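Local coordinates for protein hypothetical acetyltransferase (Deinococcus radiodurans, PDB 3S6F) that probably transfers an acetyl group to an amine of an unidentified acceptor, and binds coenzyme A and calcium, at residues A[14-19]-A[48-53]. Residues are numbered along the deposited sequence; the frame is centred on the assembly and turned at random.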
ATOM      1  N   THR A  14     -18.667  -6.422   0.691  1.00  9.17           N
ATOM      2  CA  THR A  14     -17.509  -5.709   1.186  1.00  9.53           C
ATOM      3  C   THR A  14     -17.336  -5.860   2.693  1.00  9.60           C
ATOM      4  O   THR A  14     -16.616  -5.089   3.328  1.00 10.34           O
ATOM      5  CB  THR A  14     -17.603  -4.223   0.795  1.00 10.41           C
ATOM      6  OG1 THR A  14     -18.782  -3.674   1.394  1.00 12.54           O
ATOM      7  CG2 THR A  14     -17.657  -4.040  -0.710  1.00 11.89           C
ATOM      8  N   THR A  15     -17.987  -6.874   3.268  1.00  9.99           N
ATOM      9  CA  THR A  15     -17.833  -7.236   4.661  1.00 10.57           C
ATOM     10  C   THR A  15     -17.592  -8.742   4.743  1.00  9.69           C
ATOM     11  O   THR A  15     -17.789  -9.469   3.772  1.00 10.04           O
ATOM     12  CB  THR A  15     -19.062  -6.926   5.509  1.00 12.13           C
ATOM     13  OG1 THR A  15     -20.029  -7.952   5.322  1.00 14.17           O
ATOM     14  CG2 THR A  15     -19.599  -5.521   5.262  1.00 14.28           C
ATOM     15  N   LEU A  16     -17.202  -9.208   5.920  1.00  9.95           N
ATOM     16  CA  LEU A  16     -17.072 -10.617   6.213  1.00 10.52           C
ATOM     17  C   LEU A  16     -18.343 -11.210   6.821  1.00 10.18           C
ATOM     18  O   LEU A  16     -18.346 -12.346   7.257  1.00 11.16           O
ATOM     19  CB  LEU A  16     -15.861 -10.865   7.115  1.00 10.03           C
ATOM     20  CG  LEU A  16     -14.506 -10.671   6.437  1.00 10.07           C
ATOM     21  CD1 LEU A  16     -13.410 -10.495   7.483  1.00 11.22           C
ATOM     22  CD2 LEU A  16     -14.217 -11.868   5.520  1.00 13.25           C
ATOM     23  N   GLU A  17     -19.453 -10.456   6.874  1.00 11.27           N
ATOM     24  CA  GLU A  17     -20.699 -11.012   7.419  1.00 11.23           C
ATOM     25  C   GLU A  17     -21.136 -12.181   6.554  1.00 11.33           C
ATOM     26  O   GLU A  17     -21.265 -12.056   5.352  1.00 13.29           O
ATOM     27  CB  GLU A  17     -21.784  -9.935   7.515  1.00 12.37           C
ATOM     28  CG  GLU A  17     -21.425  -8.842   8.498  1.00 12.58           C
ATOM     29  CD  GLU A  17     -22.583  -7.898   8.775  1.00 14.43           C
ATOM     30  OE1 GLU A  17     -23.298  -7.571   7.809  1.00 21.39           O
ATOM     31  OE2 GLU A  17     -22.847  -7.498   9.932  1.00 14.18           O
ATOM     32  N   GLY A  18     -21.348 -13.327   7.180  1.00 11.17           N
ATOM     33  CA  GLY A  18     -21.777 -14.497   6.438  1.00 11.96           C
ATOM     34  C   GLY A  18     -20.677 -15.234   5.709  1.00 12.17           C
ATOM     35  O   GLY A  18     -20.965 -16.155   4.936  1.00 14.72           O
ATOM     36  N   VAL A  19     -19.414 -14.867   5.938  1.00 11.04           N
ATOM     37  CA  VAL A  19     -18.272 -15.526   5.297  1.00 11.00           C
ATOM     38  C   VAL A  19     -17.446 -16.235   6.349  1.00 11.52           C
ATOM     39  O   VAL A  19     -16.969 -15.608   7.308  1.00 12.40           O
ATOM     40  CB  VAL A  19     -17.377 -14.495   4.601  1.00 11.36           C
ATOM     41  CG1 VAL A  19     -16.142 -15.167   3.944  1.00 12.36           C
ATOM     42  CG2 VAL A  19     -18.161 -13.689   3.579  1.00 12.96           C
ATOM     43  N   ALA A  48      -8.050  -2.190   4.741  1.00  7.13           N
ATOM     44  CA  ALA A  48      -8.915  -0.999   4.793  1.00  7.91           C
ATOM     45  C   ALA A  48     -10.276  -1.304   4.205  1.00  7.66           C
ATOM     46  O   ALA A  48     -11.317  -1.009   4.802  1.00  9.47           O
ATOM     47  CB  ALA A  48      -8.276   0.194   4.096  1.00  8.95           C
ATOM     48  N   VAL A  49     -10.291  -1.860   2.997  1.00  7.51           N
ATOM     49  CA  VAL A  49     -11.498  -2.250   2.281  1.00  8.04           C
ATOM     50  C   VAL A  49     -11.169  -3.496   1.482  1.00  7.37           C
ATOM     51  O   VAL A  49      -9.997  -3.802   1.186  1.00  7.48           O
ATOM     52  CB  VAL A  49     -12.055  -1.131   1.352  1.00  8.57           C
ATOM     53  CG1 VAL A  49     -12.470   0.129   2.134  1.00 11.07           C
ATOM     54  CG2 VAL A  49     -11.074  -0.818   0.225  1.00  9.90           C
ATOM     55  N   PHE A  50     -12.204  -4.200   1.076  1.00  7.39           N
ATOM     56  CA  PHE A  50     -12.066  -5.375   0.215  1.00  7.34           C
ATOM     57  C   PHE A  50     -13.376  -5.622  -0.494  1.00  7.35           C
ATOM     58  O   PHE A  50     -14.418  -5.093  -0.084  1.00  8.27           O
ATOM     59  CB  PHE A  50     -11.606  -6.622   1.006  1.00  7.37           C
ATOM     60  CG  PHE A  50     -12.571  -7.026   2.062  1.00  7.42           C
ATOM     61  CD1 PHE A  50     -13.655  -7.851   1.784  1.00  9.04           C
ATOM     62  CD2 PHE A  50     -12.418  -6.574   3.365  1.00  8.95           C
ATOM     63  CE1 PHE A  50     -14.549  -8.214   2.768  1.00  9.74           C
ATOM     64  CE2 PHE A  50     -13.324  -6.944   4.341  1.00  9.68           C
ATOM     65  CZ  PHE A  50     -14.386  -7.763   4.037  1.00  9.73           C
ATOM     66  N   VAL A  51     -13.317  -6.440  -1.551  1.00  7.76           N
ATOM     67  CA  VAL A  51     -14.515  -6.883  -2.258  1.00  7.65           C
ATOM     68  C   VAL A  51     -14.420  -8.391  -2.478  1.00  7.40           C
ATOM     69  O   VAL A  51     -13.365  -8.865  -2.884  1.00  8.24           O
ATOM     70  CB  VAL A  51     -14.738  -6.165  -3.609  1.00  8.11           C
ATOM     71  CG1 VAL A  51     -16.112  -6.512  -4.201  1.00  9.52           C
ATOM     72  CG2 VAL A  51     -14.596  -4.642  -3.473  1.00  9.70           C
ATOM     73  N   LEU A  52     -15.488  -9.103  -2.174  1.00  7.61           N
ATOM     74  CA  LEU A  52     -15.637 -10.527  -2.410  1.00  8.32           C
ATOM     75  C   LEU A  52     -16.693 -10.786  -3.466  1.00  8.25           C
ATOM     76  O   LEU A  52     -17.740 -10.144  -3.452  1.00 10.63           O
ATOM     77  CB  LEU A  52     -16.097 -11.242  -1.114  1.00  8.30           C
ATOM     78  CG  LEU A  52     -15.314 -10.926   0.156  1.00  9.11           C
ATOM     79  CD1 LEU A  52     -15.857 -11.705   1.348  1.00 10.78           C
ATOM     80  CD2 LEU A  52     -13.810 -11.208  -0.027  1.00 10.11           C
ATOM     81  N   ALA A  53     -16.431 -11.780  -4.306  1.00  8.62           N
ATOM     82  CA  ALA A  53     -17.376 -12.314  -5.284  1.00  9.38           C
ATOM     83  C   ALA A  53     -17.729 -13.724  -4.849  1.00 10.23           C
ATOM     84  O   ALA A  53     -16.827 -14.525  -4.621  1.00 10.20           O
ATOM     85  CB  ALA A  53     -16.747 -12.330  -6.671  1.00 10.90           C
TER
HETATM   86  O   HOH W   1     -14.503  -3.339   2.884  1.00 10.44           O
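Phe-50 reaches from its strand to the loop of 14-19, with CG between the backbone N and the carbonyl carbon (chi1 62°), a setting that swings the ring under the loop backbone. From CB the ring runs out beneath Thr-14: carbonyl O of Thr-14 lies above one face, near the rim, 3.9 Å from CE2 of Phe-50. CE1 of Phe-50 meets Thr-15 O at 3.6 Å, in the ring plane. At the far tip, CZ of Phe-50 comes to 3.4 Å from Thr-15 C and 3.8 Å from CG of Leu-16, whose side chain crosses it nearly at right angles. Strand 49-54 belongs to the mixed sheet of the GNAT fold; past strand 11-13 the same chain leaves that sheet as loop 14-19, and no direct hydrogen bond joins the two segments. Instead a water donates to Thr-14 O (2.8 Å) and accepts from Phe-50 N (3.0 Å). With Phe-50 cut back to an alanine, the backbone of Thr-14 and Thr-15 would probably lie over a gap and Leu-16 lose its aromatic partner. Further along, CD1 of Leu-52 meets CG2 of Val-19 tip to tip at 3.8 Å, where a type II beta turn brings the loop back, and Leu-44 of helix 37-46 touches both Phe-50 and Leu-52.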